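Local coordinates for viral structural protein 4 (Bombyx mori cytoplasmic polyhedrosis virus, PDB 6TZ0) that binds GTP through a P-loop NTPase-like domain and probably assists the viral RNA-dependent RNA polymerase, with which it associates, during transcription, at residues 338-352 with 483-495. Residues are numbered along the deposited sequence; the frame is centred on the assembly and turned at random.
Sequences AVVSTNVINATLVVY and RTLIVEGHFNAQD
Arg483 leaves its backbone with CG anti to N (chi1 176°) and stays extended out to NE, a reach that carries its guanidinium into the loop between helix 326-340 and strand 347-352. At the far end, Tyr352 sets CG anti to its own carbonyl carbon (chi1 -67°), leaning the ring over toward the turn that follows strand 484-489. Between these two lies a pair of neighbouring parallel strands from the five-stranded parallel sheet of a P-loop NTPase-like domain; strand 347-352 runs directly toward the GTP-binding loop that carries Lys359 and Thr360.

Arg483 closes the helix-to-strand loop by gripping backbone carbonyls. In the loop, Arg483 NH2 meets Val344 O at 2.8 Å in the guanidinium plane, though from above the plane of that carbonyl, while Arg483 NH1 bonds the last turn of the helix, reaching Val339 O at 2.9 Å from a more tilted position. NH2 adds a weak bond to Ala338 O in the same turn. Along the strands, Leu349 N donates to Leu485 O and Leu349 O accepts from Val487 N, each at 3.1 Å, and Val351 is held likewise between Val487 and Gly489. On one face of the sheet Thr348 CG2 packs against Val487 CG2; on the other, Glu488 stands beside Lys359 and Thr360 of the nucleotide-binding loop, with OE2 hydrogen-bonded to His380. That placement is consistent with the acidic residue that ends the Walker B strand in P-loop NTPases.

Gly489 leaves room for the ring, whose edge brings Tyr352 CD1 to 3.7 Å from Gly489 C. The Tyr352 ring is sandwiched off-centre, Val350 CG1 over one face and, over the opposite one, Asn492 ND2, 3.9 Å from Tyr352 CE2.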
loop_
_atom_site.group_PDB
_atom_site.type_symbol
_atom_site.label_atom_id
_atom_site.label_comp_id
_atom_site.label_asym_id
_atom_site.label_seq_id
_atom_site.Cartn_x
_atom_site.Cartn_y
_atom_site.Cartn_z
ATOM N N ALA B 338 18.739 15.488 13.925
ATOM C CA ALA B 338 19.527 15.402 12.695
ATOM C C ALA B 338 20.832 16.192 12.787
ATOM O O ALA B 338 21.823 15.817 12.158
ATOM C CB ALA B 338 18.702 15.881 11.503
ATOM N N VAL B 339 20.844 17.285 13.550
ATOM C CA VAL B 339 22.062 18.074 13.732
ATOM C C VAL B 339 23.097 17.299 14.538
ATOM O O VAL B 339 24.287 17.296 14.206
ATOM C CB VAL B 339 21.717 19.427 14.386
ATOM C CG1 VAL B 339 22.957 20.156 14.857
ATOM C CG2 VAL B 339 21.015 20.297 13.402
ATOM N N VAL B 340 22.658 16.601 15.584
ATOM C CA VAL B 340 23.597 15.923 16.471
ATOM C C VAL B 340 24.175 14.664 15.829
ATOM O O VAL B 340 25.387 14.430 15.903
ATOM C CB VAL B 340 22.906 15.628 17.816
ATOM C CG1 VAL B 340 23.736 14.708 18.680
ATOM C CG2 VAL B 340 22.677 16.918 18.556
ATOM N N SER B 341 23.349 13.870 15.150
ATOM C CA SER B 341 23.696 12.482 14.855
ATOM C C SER B 341 24.776 12.364 13.786
ATOM O O SER B 341 24.811 13.131 12.820
ATOM C CB SER B 341 22.463 11.711 14.397
ATOM O OG SER B 341 22.083 12.109 13.094
ATOM N N THR B 342 25.656 11.381 13.966
ATOM C CA THR B 342 26.773 11.118 13.070
ATOM C C THR B 342 26.399 10.250 11.879
ATOM O O THR B 342 27.236 10.045 10.996
ATOM C CB THR B 342 27.913 10.443 13.837
ATOM O OG1 THR B 342 27.435 9.230 14.427
ATOM C CG2 THR B 342 28.443 11.359 14.923
ATOM N N ASN B 343 25.179 9.731 11.836
ATOM C CA ASN B 343 24.724 8.921 10.719
ATOM C C ASN B 343 24.171 9.772 9.587
ATOM O O ASN B 343 23.944 9.260 8.488
ATOM C CB ASN B 343 23.648 7.944 11.200
ATOM C CG ASN B 343 23.485 6.751 10.289
ATOM O OD1 ASN B 343 24.264 6.547 9.365
ATOM N ND2 ASN B 343 22.448 5.963 10.536
ATOM N N VAL B 344 23.959 11.057 9.827
ATOM C CA VAL B 344 23.417 11.977 8.840
ATOM C C VAL B 344 24.558 12.818 8.298
ATOM O O VAL B 344 25.298 13.441 9.069
ATOM C CB VAL B 344 22.319 12.859 9.459
ATOM C CG1 VAL B 344 21.901 13.938 8.507
ATOM C CG2 VAL B 344 21.125 12.010 9.836
ATOM N N ILE B 345 24.718 12.833 6.976
ATOM C CA ILE B 345 25.810 13.599 6.386
ATOM C C ILE B 345 25.466 15.081 6.328
ATOM O O ILE B 345 26.251 15.923 6.772
ATOM C CB ILE B 345 26.186 13.039 5.002
ATOM C CG1 ILE B 345 26.777 11.640 5.154
ATOM C CG2 ILE B 345 27.180 13.948 4.308
ATOM C CD1 ILE B 345 27.007 10.918 3.864
ATOM N N ASN B 346 24.294 15.431 5.801
ATOM C CA ASN B 346 23.863 16.823 5.721
ATOM C C ASN B 346 22.505 16.991 6.383
ATOM O O ASN B 346 21.587 16.207 6.127
ATOM C CB ASN B 346 23.781 17.303 4.272
ATOM C CG ASN B 346 25.105 17.249 3.566
ATOM O OD1 ASN B 346 25.253 16.560 2.562
ATOM N ND2 ASN B 346 26.086 17.967 4.092
ATOM N N ALA B 347 22.374 18.023 7.215
ATOM C CA ALA B 347 21.128 18.341 7.902
ATOM C C ALA B 347 20.695 19.747 7.519
ATOM O O ALA B 347 21.498 20.680 7.567
ATOM C CB ALA B 347 21.285 18.230 9.418
ATOM N N THR B 348 19.430 19.898 7.141
ATOM C CA THR B 348 18.935 21.168 6.627
ATOM C C THR B 348 17.553 21.439 7.200
ATOM O O THR B 348 16.719 20.534 7.261
ATOM C CB THR B 348 18.892 21.143 5.092
ATOM O OG1 THR B 348 20.172 20.761 4.580
ATOM C CG2 THR B 348 18.537 22.507 4.532
ATOM N N LEU B 349 17.322 22.672 7.642
ATOM C CA LEU B 349 16.011 23.128 8.085
ATOM C C LEU B 349 15.482 24.137 7.081
ATOM O O LEU B 349 16.113 25.170 6.851
ATOM C CB LEU B 349 16.078 23.763 9.472
ATOM C CG LEU B 349 14.739 24.195 10.063
ATOM C CD1 LEU B 349 13.898 22.978 10.357
ATOM C CD2 LEU B 349 14.922 25.043 11.298
ATOM N N VAL B 350 14.326 23.847 6.496
ATOM C CA VAL B 350 13.660 24.775 5.591
ATOM C C VAL B 350 12.625 25.553 6.386
ATOM O O VAL B 350 11.755 24.962 7.034
ATOM C CB VAL B 350 13.015 24.045 4.405
ATOM C CG1 VAL B 350 12.289 25.035 3.517
ATOM C CG2 VAL B 350 14.067 23.322 3.617
ATOM N N VAL B 351 12.718 26.879 6.341
ATOM C CA VAL B 351 11.833 27.765 7.087
ATOM C C VAL B 351 11.092 28.641 6.090
ATOM O O VAL B 351 11.706 29.466 5.406
ATOM C CB VAL B 351 12.602 28.626 8.094
ATOM C CG1 VAL B 351 11.659 29.576 8.791
ATOM C CG2 VAL B 351 13.310 27.754 9.095
ATOM N N TYR B 352 9.777 28.474 6.010
ATOM C CA TYR B 352 8.941 29.328 5.182
ATOM C C TYR B 352 8.345 30.453 6.012
ATOM O O TYR B 352 8.018 30.277 7.187
ATOM C CB TYR B 352 7.806 28.548 4.531
ATOM C CG TYR B 352 8.255 27.539 3.520
ATOM C CD1 TYR B 352 8.736 27.941 2.294
ATOM C CD2 TYR B 352 8.144 26.182 3.772
ATOM C CE1 TYR B 352 9.141 27.029 1.362
ATOM C CE2 TYR B 352 8.532 25.261 2.839
ATOM C CZ TYR B 352 9.033 25.694 1.635
ATOM O OH TYR B 352 9.427 24.788 0.688
ATOM N N ARG B 483 28.010 21.822 7.135
ATOM C CA ARG B 483 27.225 20.599 7.260
ATOM C C ARG B 483 25.759 20.901 7.548
ATOM O O ARG B 483 24.860 20.295 6.953
ATOM C CB ARG B 483 27.816 19.720 8.358
ATOM C CG ARG B 483 27.013 18.488 8.612
ATOM C CD ARG B 483 27.559 17.651 9.727
ATOM N NE ARG B 483 26.678 16.519 9.969
ATOM C CZ ARG B 483 25.656 16.549 10.813
ATOM N NH1 ARG B 483 25.401 17.648 11.502
ATOM N NH2 ARG B 483 24.898 15.479 10.978
ATOM N N THR B 484 25.496 21.828 8.462
ATOM C CA THR B 484 24.138 22.183 8.846
ATOM C C THR B 484 23.765 23.499 8.181
ATOM O O THR B 484 24.398 24.526 8.435
ATOM C CB THR B 484 24.008 22.286 10.363
ATOM O OG1 THR B 484 24.866 23.320 10.842
ATOM C CG2 THR B 484 24.419 20.983 11.016
ATOM N N LEU B 485 22.741 23.464 7.334
ATOM C CA LEU B 485 22.234 24.641 6.647
ATOM C C LEU B 485 20.852 25.019 7.156
ATOM O O LEU B 485 20.072 24.170 7.592
ATOM C CB LEU B 485 22.141 24.423 5.138
ATOM C CG LEU B 485 23.400 24.352 4.289
ATOM C CD1 LEU B 485 23.029 23.970 2.873
ATOM C CD2 LEU B 485 24.118 25.685 4.303
ATOM N N ILE B 486 20.560 26.313 7.086
ATOM C CA ILE B 486 19.230 26.848 7.334
ATOM C C ILE B 486 18.855 27.656 6.105
ATOM O O ILE B 486 19.468 28.694 5.828
ATOM C CB ILE B 486 19.172 27.708 8.599
ATOM C CG1 ILE B 486 19.419 26.843 9.830
ATOM C CG2 ILE B 486 17.829 28.394 8.709
ATOM C CD1 ILE B 486 19.637 27.638 11.068
ATOM N N VAL B 487 17.865 27.180 5.361
ATOM C CA VAL B 487 17.484 27.761 4.082
ATOM C C VAL B 487 16.079 28.328 4.214
ATOM O O VAL B 487 15.190 27.670 4.763
ATOM C CB VAL B 487 17.557 26.712 2.957
ATOM C CG1 VAL B 487 17.153 27.311 1.634
ATOM C CG2 VAL B 487 18.952 26.126 2.875
ATOM N N GLU B 488 15.883 29.547 3.734
ATOM C CA GLU B 488 14.585 30.197 3.748
ATOM C C GLU B 488 13.917 30.064 2.384
ATOM O O GLU B 488 14.575 29.974 1.348
ATOM C CB GLU B 488 14.740 31.669 4.107
ATOM C CG GLU B 488 15.385 31.924 5.438
ATOM C CD GLU B 488 15.597 33.399 5.682
ATOM O OE1 GLU B 488 15.281 34.200 4.780
ATOM O OE2 GLU B 488 16.095 33.760 6.763
ATOM N N GLY B 489 12.584 30.054 2.394
ATOM C CA GLY B 489 11.824 29.944 1.169
ATOM C C GLY B 489 10.628 30.873 1.189
ATOM O O GLY B 489 10.261 31.416 2.229
ATOM N N HIS B 490 10.026 31.056 0.017
ATOM C CA HIS B 490 8.854 31.911 -0.082
ATOM C C HIS B 490 7.537 31.170 -0.232
ATOM O O HIS B 490 6.508 31.718 0.157
ATOM C CB HIS B 490 8.970 32.892 -1.251
ATOM C CG HIS B 490 9.930 34.012 -1.018
ATOM N ND1 HIS B 490 11.148 34.097 -1.654
ATOM C CD2 HIS B 490 9.867 35.075 -0.185
ATOM C CE1 HIS B 490 11.769 35.194 -1.262
ATOM N NE2 HIS B 490 11.021 35.796 -0.357
ATOM N N PHE B 491 7.531 29.956 -0.776
ATOM C CA PHE B 491 6.268 29.279 -1.043
ATOM C C PHE B 491 6.483 27.779 -1.143
ATOM O O PHE B 491 7.593 27.307 -1.385
ATOM C CB PHE B 491 5.592 29.830 -2.303
ATOM C CG PHE B 491 6.454 29.826 -3.536
ATOM C CD1 PHE B 491 7.244 30.920 -3.843
ATOM C CD2 PHE B 491 6.431 28.760 -4.415
ATOM C CE1 PHE B 491 8.023 30.933 -4.971
ATOM C CE2 PHE B 491 7.207 28.772 -5.551
ATOM C CZ PHE B 491 8.003 29.862 -5.826
ATOM N N ASN B 492 5.387 27.037 -0.966
ATOM C CA ASN B 492 5.456 25.593 -0.775
ATOM C C ASN B 492 5.819 24.816 -2.030
ATOM O O ASN B 492 6.089 23.618 -1.925
ATOM C CB ASN B 492 4.130 25.043 -0.253
ATOM C CG ASN B 492 3.818 25.504 1.141
ATOM O OD1 ASN B 492 2.791 26.124 1.380
ATOM N ND2 ASN B 492 4.711 25.213 2.073
ATOM N N ALA B 493 5.821 25.438 -3.208
ATOM C CA ALA B 493 6.219 24.703 -4.401
ATOM C C ALA B 493 7.723 24.498 -4.471
ATOM O O ALA B 493 8.190 23.710 -5.294
ATOM C CB ALA B 493 5.738 25.420 -5.657
ATOM N N GLN B 494 8.485 25.181 -3.628
ATOM C CA GLN B 494 9.914 24.963 -3.509
ATOM C C GLN B 494 10.261 23.740 -2.675
ATOM O O GLN B 494 11.444 23.449 -2.509
ATOM C CB GLN B 494 10.560 26.209 -2.916
ATOM C CG GLN B 494 10.466 27.394 -3.835
ATOM C CD GLN B 494 10.974 28.657 -3.212
ATOM O OE1 GLN B 494 11.325 28.683 -2.039
ATOM N NE2 GLN B 494 11.019 29.720 -3.993
ATOM N N ASP B 495 9.266 23.008 -2.169
ATOM C CA ASP B 495 9.526 21.759 -1.463
ATOM C C ASP B 495 10.123 20.703 -2.376
ATOM O O ASP B 495 10.864 19.832 -1.914
ATOM C CB ASP B 495 8.233 21.234 -0.848
ATOM C CG ASP B 495 7.759 22.072 0.303
ATOM O OD1 ASP B 495 8.613 22.661 0.991
ATOM O OD2 ASP B 495 6.536 22.139 0.525
#